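Local coordinates for protein LSM2-LSM8 complex subunit lsm8 (Schizosaccharomyces pombe, PDB 6PPN) that forms part of the nuclear LSM2-LSM8 ring, which binds U6 snRNA ending in a cyclic 2',3' phosphate and promotes U4/U6 annealing in spliceosome assembly, at residues I14-R19 with G62-M67. Sequence-based numbering, arbitrary orientation.
With nucleotides of chain A.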
loop_
_atom_site.group_PDB
_atom_site.type_symbol
_atom_site.label_atom_id
_atom_site.label_comp_id
_atom_site.label_asym_id
_atom_site.label_seq_id
_atom_site.Cartn_x
_atom_site.Cartn_y
_atom_site.Cartn_z
ATOM N N ILE H 14 1.760 7.360 14.659
ATOM C CA ILE H 14 0.541 7.542 13.887
ATOM C C ILE H 14 0.565 6.497 12.788
ATOM O O ILE H 14 1.511 6.466 11.984
ATOM C CB ILE H 14 0.445 8.939 13.269
ATOM C CG1 ILE H 14 0.709 9.995 14.323
ATOM C CG2 ILE H 14 -0.929 9.120 12.673
ATOM C CD1 ILE H 14 -0.406 10.157 15.175
ATOM N N THR H 15 -0.473 5.668 12.731
ATOM C CA THR H 15 -0.546 4.580 11.771
ATOM C C THR H 15 -1.400 4.975 10.575
ATOM O O THR H 15 -2.073 6.019 10.565
ATOM C CB THR H 15 -1.117 3.336 12.440
ATOM O OG1 THR H 15 -2.394 3.647 12.958
ATOM C CG2 THR H 15 -0.288 2.950 13.603
ATOM N N ASN H 16 -1.360 4.124 9.541
ATOM C CA ASN H 16 -2.063 4.459 8.306
ATOM C C ASN H 16 -3.570 4.478 8.483
ATOM O O ASN H 16 -4.260 5.113 7.674
ATOM C CB ASN H 16 -1.679 3.492 7.184
ATOM C CG ASN H 16 -0.250 3.715 6.689
ATOM O OD1 ASN H 16 0.492 4.547 7.230
ATOM N ND2 ASN H 16 0.128 3.002 5.635
ATOM N N ASP H 17 -4.108 3.788 9.495
ATOM C CA ASP H 17 -5.537 3.833 9.770
ATOM C C ASP H 17 -5.892 4.941 10.747
ATOM O O ASP H 17 -7.025 4.978 11.239
ATOM C CB ASP H 17 -6.045 2.481 10.297
ATOM C CG ASP H 17 -5.205 1.940 11.449
ATOM O OD1 ASP H 17 -4.329 2.674 11.947
ATOM O OD2 ASP H 17 -5.428 0.778 11.877
ATOM N N GLY H 18 -4.974 5.873 11.004
ATOM C CA GLY H 18 -5.301 7.051 11.792
ATOM C C GLY H 18 -5.177 6.875 13.289
ATOM O O GLY H 18 -5.521 7.795 14.037
ATOM N N ARG H 19 -4.663 5.751 13.760
ATOM C CA ARG H 19 -4.649 5.543 15.196
ATOM C C ARG H 19 -3.396 6.170 15.788
ATOM O O ARG H 19 -2.405 6.389 15.099
ATOM C CB ARG H 19 -4.697 4.047 15.549
ATOM C CG ARG H 19 -6.074 3.447 15.483
ATOM C CD ARG H 19 -6.171 2.229 14.608
ATOM N NE ARG H 19 -5.857 0.954 15.250
ATOM C CZ ARG H 19 -6.613 -0.139 15.131
ATOM N NH1 ARG H 19 -6.258 -1.265 15.726
ATOM N NH2 ARG H 19 -7.742 -0.103 14.429
ATOM N N GLY H 62 5.759 -2.242 9.642
ATOM C CA GLY H 62 6.187 -0.924 9.161
ATOM C C GLY H 62 5.322 -0.352 8.051
ATOM O O GLY H 62 5.112 0.864 7.960
ATOM N N GLU H 63 4.829 -1.210 7.189
ATOM C CA GLU H 63 3.873 -0.836 6.169
ATOM C C GLU H 63 2.729 -0.011 6.720
ATOM O O GLU H 63 2.093 0.726 5.973
ATOM C CB GLU H 63 3.351 -2.165 5.596
ATOM C CG GLU H 63 2.268 -2.148 4.630
ATOM C CD GLU H 63 2.024 -3.551 4.134
ATOM O OE1 GLU H 63 2.337 -4.496 4.898
ATOM O OE2 GLU H 63 1.570 -3.717 2.981
ATOM N N ASN H 64 2.428 -0.137 8.006
ATOM C CA ASN H 64 1.253 0.514 8.563
ATOM C C ASN H 64 1.636 1.750 9.364
ATOM O O ASN H 64 0.762 2.447 9.887
ATOM C CB ASN H 64 0.468 -0.519 9.394
ATOM C CG ASN H 64 -0.813 0.049 10.022
ATOM O OD1 ASN H 64 -0.951 0.035 11.246
ATOM N ND2 ASN H 64 -1.754 0.528 9.199
ATOM N N VAL H 65 2.925 2.071 9.401
ATOM C CA VAL H 65 3.451 3.192 10.175
ATOM C C VAL H 65 3.563 4.412 9.276
ATOM O O VAL H 65 4.237 4.376 8.238
ATOM C CB VAL H 65 4.818 2.849 10.778
ATOM C CG1 VAL H 65 5.445 4.108 11.397
ATOM C CG2 VAL H 65 4.651 1.767 11.826
ATOM N N ALA H 66 2.905 5.497 9.668
ATOM C CA ALA H 66 3.049 6.767 8.964
ATOM C C ALA H 66 4.093 7.657 9.611
ATOM O O ALA H 66 4.988 8.181 8.935
ATOM C CB ALA H 66 1.696 7.511 8.914
ATOM N N MET H 67 3.999 7.860 10.912
ATOM C CA MET H 67 4.904 8.795 11.572
ATOM C C MET H 67 5.280 8.222 12.904
ATOM O O MET H 67 4.450 7.575 13.537
ATOM C CB MET H 67 4.254 10.150 11.858
ATOM C CG MET H 67 4.041 11.007 10.651
ATOM S SD MET H 67 3.050 12.382 11.226
ATOM C CE MET H 67 1.401 11.799 10.818
ATOM P P U A 2 7.581 -6.734 0.393
ATOM O OP1 U A 2 7.659 -6.232 -1.009
ATOM O OP2 U A 2 8.807 -7.228 1.071
ATOM O "O5'" U A 2 7.023 -5.651 1.402
ATOM C "C5'" U A 2 5.696 -5.173 1.269
ATOM C "C4'" U A 2 5.471 -4.051 2.234
ATOM O "O4'" U A 2 5.511 -4.592 3.582
ATOM C "C3'" U A 2 6.530 -2.950 2.191
ATOM O "O3'" U A 2 5.922 -1.761 2.664
ATOM C "C2'" U A 2 7.493 -3.406 3.263
ATOM O "O2'" U A 2 8.323 -2.382 3.761
ATOM C "C1'" U A 2 6.510 -3.921 4.314
ATOM N N1 U A 2 7.088 -4.846 5.290
ATOM C C2 U A 2 6.935 -4.540 6.629
ATOM O O2 U A 2 6.308 -3.551 7.036
ATOM N N3 U A 2 7.520 -5.448 7.479
ATOM C C4 U A 2 8.219 -6.596 7.133
ATOM O O4 U A 2 8.703 -7.332 8.004
ATOM C C5 U A 2 8.332 -6.822 5.730
ATOM C C6 U A 2 7.785 -5.953 4.878
HETATM O O HOH W 1 -2.965 0.173 13.425
#
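Ile-14 and Met-67 form an antiparallel hydrogen-bonded pair, and a classic beta bulge, with Ala-66 and Met-67 both opposite Ile-14, lets Ile-14 O accept both Met-67 N (3.0 Å) and Ala-66 N (2.9 Å), each in the carbonyl plane. Past the bulge the two segments stay joined by Asn-16 N, which donates to Asn-64 O at 2.7 Å, tilted 29° from the carbonyl plane. On the sheet face shared by Ile-14 and Met-67, the methionine bends at chi3 (-95°) and lays CE 3.9 Å from Ile-14 CB. The Asn-16 amide lies against the 63-64 backbone, while Asn-64, its CG anti to the backbone N (chi1 -179°), reaches back across Thr-15, with OD1 3.5 Å from Thr-15 CB. A water lies between Asn-64 OD1 and Asp-17 OD2, within hydrogen-bonding distance of each; OD2 also pairs with a basic side chain of another subunit. Beyond this junction, Glu-63 N donates to O2 of U2 of chain A (2.8 Å), and the extended Glu-63 side chain runs beside the ribose, OE1 3.4 Å from O4'. Its carboxylate forms salt bridges with Arg-61 and a basic side chain of a neighbouring subunit; a glycine here would probably leave both charges without this mate and uncover the ribose. Arg-61 and Gly-62 belong to the Sm2 motif, whose loop leads into strand 65-71 of the Sm fold and lines the RNA-binding ring, here holding the uracil O2 through a backbone N-H.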